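PDB 4JG2: phage-related protein from Bacillus cereus, which is of unknown function but probably binds single-stranded DNA, as Enc34-type phage proteins do. Local coordinates for residues V42-S47 / V66-P71; A105-L110 / N170-V175. All coordinates share one frame; numbering follows the deposited sequence.

Overall arrangement
The two contacts follow one another along the chain, 42-47 with 66-71 closing before 105-110 opens, and their centres lie about 21 Å apart. Contact 1 is buried, its centre about 8 Å from that of the chain, and pairs strands 45-50 and 63-71 of the four-stranded antiparallel sheet. Contact 2 sits nearer the surface, where the loop after helix 75-96 meets the corner between strands 172-173 and 175-186 of the five-stranded mixed sheet. That loop runs on into strand 111-112, the far edge strand of the sheet of contact 1. Ile70 CD1 and Leu110 CD1 pack at 4.3 Å, joining strand 63-71 directly to the loop that leads into 111-112.

Contact 1: residues V42-S47 / V66-P71; sequences VNTRLS and VSVLIP
An antiparallel strand pair at one edge of the four-stranded sheet joins Arg45, Leu46 and Ser47 to Leu69, Val68 and Ser67 of strand 63-71. The outer side of the edge strand is occupied too, since backbone hydrogen bonds tie Thr44 to Ala158 and Leu46 to Gly155 and Cys156. Arg45 with Leu69 and Ser47 with Ser67 are hydrogen-bonded pairs, each closed by two backbone bonds, while Leu46 and Val68 form the non-hydrogen-bonded pair between them. Arg45 N reaches Leu69 O at 3.0 Å on a lone pair in the carbonyl plane; the return bond, Leu69 N to Arg45 O, is 2.9 Å and meets the carbonyl almost head-on.

Leu69 spreads over the face it shares with Arg45 and Ser47. The register sets its CB beside Arg45 CB, and CG, anti to the carbonyl carbon (chi1 -56°), swings CD1 to 4.1 Å from Ser47 CB. The branched apolar end suits this buried face, which Tyr122 and Phe127 also help to cover. Arg45 gives the pair only the root of its chain: extended from CG to NE, it leads away, and its guanidinium hydrogen-bonds to the carbonyls of Gly155 and Glu189. The hydrogen-bonded pairing brings Ser47 CB to 3.9 Å from Ser67 CB, and serine suits position 47 because its hydroxyl bonds to Tyr122 OH.

On the other face, Leu46 lays CB and CD2 against Val66 CG2, an apolar junction backed by Ala158 and Val160. Beyond the paired residues, Pro71 CD lies 3.6 Å from Asn43 O, with Asn43 CB at the ring's CG. Thr44 OG1 is hydrogen-bonded to Ser41 O and Thr40 OG1, while Thr44 CG2 presses on Val68 CG1 at a tight 3.4 Å.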
loop_
_atom_site.group_PDB
_atom_site.type_symbol
_atom_site.label_atom_id
_atom_site.label_comp_id
_atom_site.label_asym_id
_atom_site.label_seq_id
_atom_site.Cartn_x
_atom_site.Cartn_y
_atom_site.Cartn_z
ATOM N N VAL A 42 -8.102 0.865 10.831
ATOM C CA VAL A 42 -8.996 2.003 10.567
ATOM C C VAL A 42 -8.328 3.378 10.686
ATOM O O VAL A 42 -8.912 4.379 10.291
ATOM C CB VAL A 42 -10.250 1.965 11.483
ATOM C CG1 VAL A 42 -11.083 0.749 11.168
ATOM C CG2 VAL A 42 -9.918 2.034 12.968
ATOM N N ASN A 43 -7.102 3.408 11.283
ATOM C CA ASN A 43 -6.371 4.692 11.443
ATOM C C ASN A 43 -5.366 4.961 10.360
ATOM O O ASN A 43 -4.633 5.934 10.400
ATOM C CB ASN A 43 -5.715 4.731 12.812
ATOM C CG ASN A 43 -6.737 4.625 13.896
ATOM O OD1 ASN A 43 -7.680 5.387 13.940
ATOM N ND2 ASN A 43 -6.589 3.648 14.681
ATOM N N THR A 44 -5.421 4.152 9.303
ATOM C CA THR A 44 -4.557 4.314 8.127
ATOM C C THR A 44 -5.029 5.535 7.324
ATOM O O THR A 44 -6.233 5.698 7.100
ATOM C CB THR A 44 -4.710 3.121 7.175
ATOM O OG1 THR A 44 -4.432 1.934 7.890
ATOM C CG2 THR A 44 -3.878 3.252 5.990
ATOM N N ARG A 45 -4.105 6.409 6.929
ATOM C CA ARG A 45 -4.442 7.569 6.112
ATOM C C ARG A 45 -3.930 7.364 4.686
ATOM O O ARG A 45 -2.879 6.750 4.491
ATOM C CB ARG A 45 -3.866 8.853 6.721
ATOM C CG ARG A 45 -4.500 10.118 6.202
ATOM C CD ARG A 45 -3.974 11.352 6.909
ATOM N NE ARG A 45 -4.672 12.567 6.482
ATOM C CZ ARG A 45 -4.230 13.791 6.679
ATOM N NH1 ARG A 45 -3.084 13.960 7.344
ATOM N NH2 ARG A 45 -4.889 14.844 6.282
ATOM N N LEU A 46 -4.662 7.863 3.688
ATOM C CA LEU A 46 -4.254 7.717 2.286
ATOM C C LEU A 46 -3.547 8.964 1.826
ATOM O O LEU A 46 -4.049 10.105 1.976
ATOM C CB LEU A 46 -5.484 7.462 1.406
ATOM C CG LEU A 46 -6.397 6.335 1.841
ATOM C CD1 LEU A 46 -7.471 6.104 0.825
ATOM C CD2 LEU A 46 -5.638 5.044 2.106
ATOM N N SER A 47 -2.388 8.784 1.173
ATOM C CA SER A 47 -1.641 9.851 0.542
ATOM C C SER A 47 -1.459 9.495 -0.937
ATOM O O SER A 47 -1.273 8.318 -1.287
ATOM C CB SER A 47 -0.265 10.011 1.228
ATOM O OG SER A 47 0.680 10.761 0.516
ATOM N N VAL A 66 -1.369 3.964 -4.122
ATOM C CA VAL A 66 -1.603 4.827 -2.972
ATOM C C VAL A 66 -0.406 4.648 -2.044
ATOM O O VAL A 66 0.154 3.578 -1.970
ATOM C CB VAL A 66 -2.918 4.460 -2.233
ATOM C CG1 VAL A 66 -2.989 3.023 -1.845
ATOM C CG2 VAL A 66 -3.234 5.403 -1.101
ATOM N N SER A 67 -0.060 5.750 -1.367
ATOM C CA SER A 67 0.907 5.744 -0.275
ATOM C C SER A 67 0.099 5.591 1.020
ATOM O O SER A 67 -0.659 6.486 1.388
ATOM C CB SER A 67 1.773 6.999 -0.295
ATOM O OG SER A 67 2.640 6.982 -1.427
ATOM N N VAL A 68 0.250 4.437 1.675
ATOM C CA VAL A 68 -0.532 4.117 2.821
ATOM C C VAL A 68 0.244 4.535 4.073
ATOM O O VAL A 68 1.367 4.042 4.320
ATOM C CB VAL A 68 -0.694 2.578 2.762
ATOM C CG1 VAL A 68 -1.521 2.058 3.876
ATOM C CG2 VAL A 68 -1.275 2.115 1.400
ATOM N N LEU A 69 -0.343 5.438 4.860
ATOM C CA LEU A 69 0.269 5.984 6.058
ATOM C C LEU A 69 -0.195 5.217 7.267
ATOM O O LEU A 69 -1.396 5.226 7.588
ATOM C CB LEU A 69 -0.061 7.468 6.178
ATOM C CG LEU A 69 0.310 8.367 5.027
ATOM C CD1 LEU A 69 -0.074 9.802 5.313
ATOM C CD2 LEU A 69 1.676 8.259 4.487
ATOM N N ILE A 70 0.733 4.565 7.944
ATOM C CA ILE A 70 0.459 3.700 9.092
ATOM C C ILE A 70 1.016 4.344 10.352
ATOM O O ILE A 70 2.223 4.541 10.463
ATOM C CB ILE A 70 1.165 2.349 8.851
ATOM C CG1 ILE A 70 0.612 1.695 7.555
ATOM C CG2 ILE A 70 0.998 1.394 10.044
ATOM C CD1 ILE A 70 1.536 0.831 6.817
ATOM N N PRO A 71 0.128 4.744 11.268
ATOM C CA PRO A 71 0.676 5.397 12.450
ATOM C C PRO A 71 1.684 4.506 13.165
ATOM O O PRO A 71 1.441 3.312 13.290
ATOM C CB PRO A 71 -0.571 5.704 13.296
ATOM C CG PRO A 71 -1.712 5.251 12.565
ATOM C CD PRO A 71 -1.340 4.648 11.284
#

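Contact 2: residues A105-L110 / N170-V175; sequences AIKLPL and NGNKGV
Two backbone hydrogen bonds place Lys107 against the 173-175 corner. Lys107 N donates to Lys173 O at 2.8 Å, nearly straight at 172° and in the carbonyl plane, and Lys107 O receives Val175 N at 2.9 Å, almost in line with the carbonyl. The same oxygen also takes a CA-H contact from Gly174 CA at 3.3 Å. Glycine suits this place: a beta carbon would clash with Lys107 O and, at these backbone angles, with the preceding carbonyl as well.

This single beta bridge ties the loop between helix 75-96 and strand 111-112 to the point where the chain turns from strand 172-173 into 175-186.

Apolar contacts flank it at each end. The Pro109 ring lies obliquely across Val175, Pro109 CD coming 3.9 Å from Val175 CB and 3.4 Å from Val175 O; both residues also touch Phe164, and Val175 reaches Ala88 and Ile89 of the helix, a setting fit for compact hydrophobic residues. Ile106 CB lies 3.7 Å from Lys173 O and 3.9 Å from Gly174 CA. Two near-trans torsions of Lys107 (chi1 -178°, chi2 167°) bring its aliphatic CD 4.2 Å from Asn172 CB.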
loop_
_atom_site.group_PDB
_atom_site.type_symbol
_atom_site.label_atom_id
_atom_site.label_comp_id
_atom_site.label_asym_id
_atom_site.label_seq_id
_atom_site.Cartn_x
_atom_site.Cartn_y
_atom_site.Cartn_z
ATOM N N ALA A 105 20.705 -5.393 1.923
ATOM C CA ALA A 105 21.095 -5.461 0.510
ATOM C C ALA A 105 19.933 -5.313 -0.464
ATOM O O ALA A 105 20.119 -5.178 -1.674
ATOM C CB ALA A 105 21.799 -6.793 0.235
ATOM N N ILE A 106 18.700 -5.294 0.053
ATOM C CA ILE A 106 17.513 -5.262 -0.801
ATOM C C ILE A 106 16.545 -4.141 -0.392
ATOM O O ILE A 106 16.666 -3.558 0.669
ATOM C CB ILE A 106 16.806 -6.630 -0.756
ATOM C CG1 ILE A 106 16.267 -6.946 0.635
ATOM C CG2 ILE A 106 17.721 -7.705 -1.228
ATOM C CD1 ILE A 106 15.421 -8.204 0.749
ATOM N N LYS A 107 15.577 -3.859 -1.276
ATOM C CA LYS A 107 14.560 -2.837 -1.047
ATOM C C LYS A 107 13.475 -3.437 -0.252
ATOM O O LYS A 107 12.877 -4.464 -0.642
ATOM C CB LYS A 107 14.056 -2.311 -2.404
ATOM C CG LYS A 107 13.034 -1.221 -2.452
ATOM C CD LYS A 107 12.972 -0.672 -3.890
ATOM C CE LYS A 107 11.687 0.014 -4.278
ATOM N NZ LYS A 107 11.320 1.173 -3.441
ATOM N N LEU A 108 13.139 -2.796 0.838
ATOM C CA LEU A 108 12.072 -3.214 1.712
ATOM C C LEU A 108 10.957 -2.175 1.746
ATOM O O LEU A 108 11.225 -0.992 1.581
ATOM C CB LEU A 108 12.604 -3.455 3.122
ATOM C CG LEU A 108 13.689 -4.490 3.289
ATOM C CD1 LEU A 108 14.173 -4.464 4.738
ATOM C CD2 LEU A 108 13.211 -5.856 2.889
ATOM N N PRO A 109 9.694 -2.584 1.903
ATOM C CA PRO A 109 8.564 -1.678 1.679
ATOM C C PRO A 109 8.124 -0.770 2.814
ATOM O O PRO A 109 7.495 0.255 2.578
ATOM C CB PRO A 109 7.426 -2.633 1.251
ATOM C CG PRO A 109 7.740 -3.868 2.055
ATOM C CD PRO A 109 9.248 -3.983 1.943
ATOM N N LEU A 110 8.420 -1.149 4.076
ATOM C CA LEU A 110 7.957 -0.284 5.200
ATOM C C LEU A 110 8.936 0.852 5.382
ATOM O O LEU A 110 10.046 0.663 5.893
ATOM C CB LEU A 110 7.806 -1.113 6.454
ATOM C CG LEU A 110 7.150 -0.381 7.604
ATOM C CD1 LEU A 110 5.658 -0.212 7.385
ATOM C CD2 LEU A 110 7.419 -1.114 8.896
ATOM N N ASN A 170 13.545 -3.131 -12.874
ATOM C CA ASN A 170 13.888 -1.737 -12.870
ATOM C C ASN A 170 15.136 -1.435 -12.063
ATOM O O ASN A 170 15.217 -0.389 -11.376
ATOM C CB ASN A 170 12.667 -0.947 -12.378
ATOM C CG ASN A 170 11.456 -1.084 -13.324
ATOM O OD1 ASN A 170 11.591 -1.125 -14.578
ATOM N ND2 ASN A 170 10.266 -1.122 -12.732
ATOM N N GLY A 171 16.115 -2.356 -12.120
ATOM C CA GLY A 171 17.382 -2.166 -11.378
ATOM C C GLY A 171 17.252 -2.313 -9.869
ATOM O O GLY A 171 18.213 -2.126 -9.162
ATOM N N ASN A 172 16.081 -2.718 -9.390
ATOM C CA ASN A 172 15.813 -2.851 -7.980
ATOM C C ASN A 172 15.423 -4.289 -7.692
ATOM O O ASN A 172 15.031 -5.062 -8.590
ATOM C CB ASN A 172 14.669 -1.874 -7.551
ATOM C CG ASN A 172 15.078 -0.418 -7.588
ATOM O OD1 ASN A 172 16.103 -0.045 -7.075
ATOM N ND2 ASN A 172 14.182 0.411 -8.068
ATOM N N LYS A 173 15.527 -4.635 -6.433
ATOM C CA LYS A 173 15.132 -5.979 -6.003
ATOM C C LYS A 173 14.790 -5.964 -4.532
ATOM O O LYS A 173 15.358 -5.128 -3.815
ATOM C CB LYS A 173 16.234 -6.977 -6.325
ATOM C CG LYS A 173 17.498 -6.677 -5.528
ATOM C CD LYS A 173 18.752 -7.339 -6.027
ATOM C CE LYS A 173 19.938 -7.008 -5.121
ATOM N NZ LYS A 173 21.212 -7.445 -5.713
ATOM N N GLY A 174 13.923 -6.864 -4.091
ATOM C CA GLY A 174 13.494 -6.871 -2.742
ATOM C C GLY A 174 12.064 -7.353 -2.606
ATOM O O GLY A 174 11.678 -8.352 -3.236
ATOM N N VAL A 175 11.291 -6.665 -1.789
ATOM C CA VAL A 175 9.916 -6.951 -1.514
ATOM C C VAL A 175 9.070 -5.726 -1.853
ATOM O O VAL A 175 9.364 -4.633 -1.398
ATOM C CB VAL A 175 9.709 -7.356 -0.049
ATOM C CG1 VAL A 175 8.225 -7.587 0.239
ATOM C CG2 VAL A 175 10.474 -8.599 0.255
#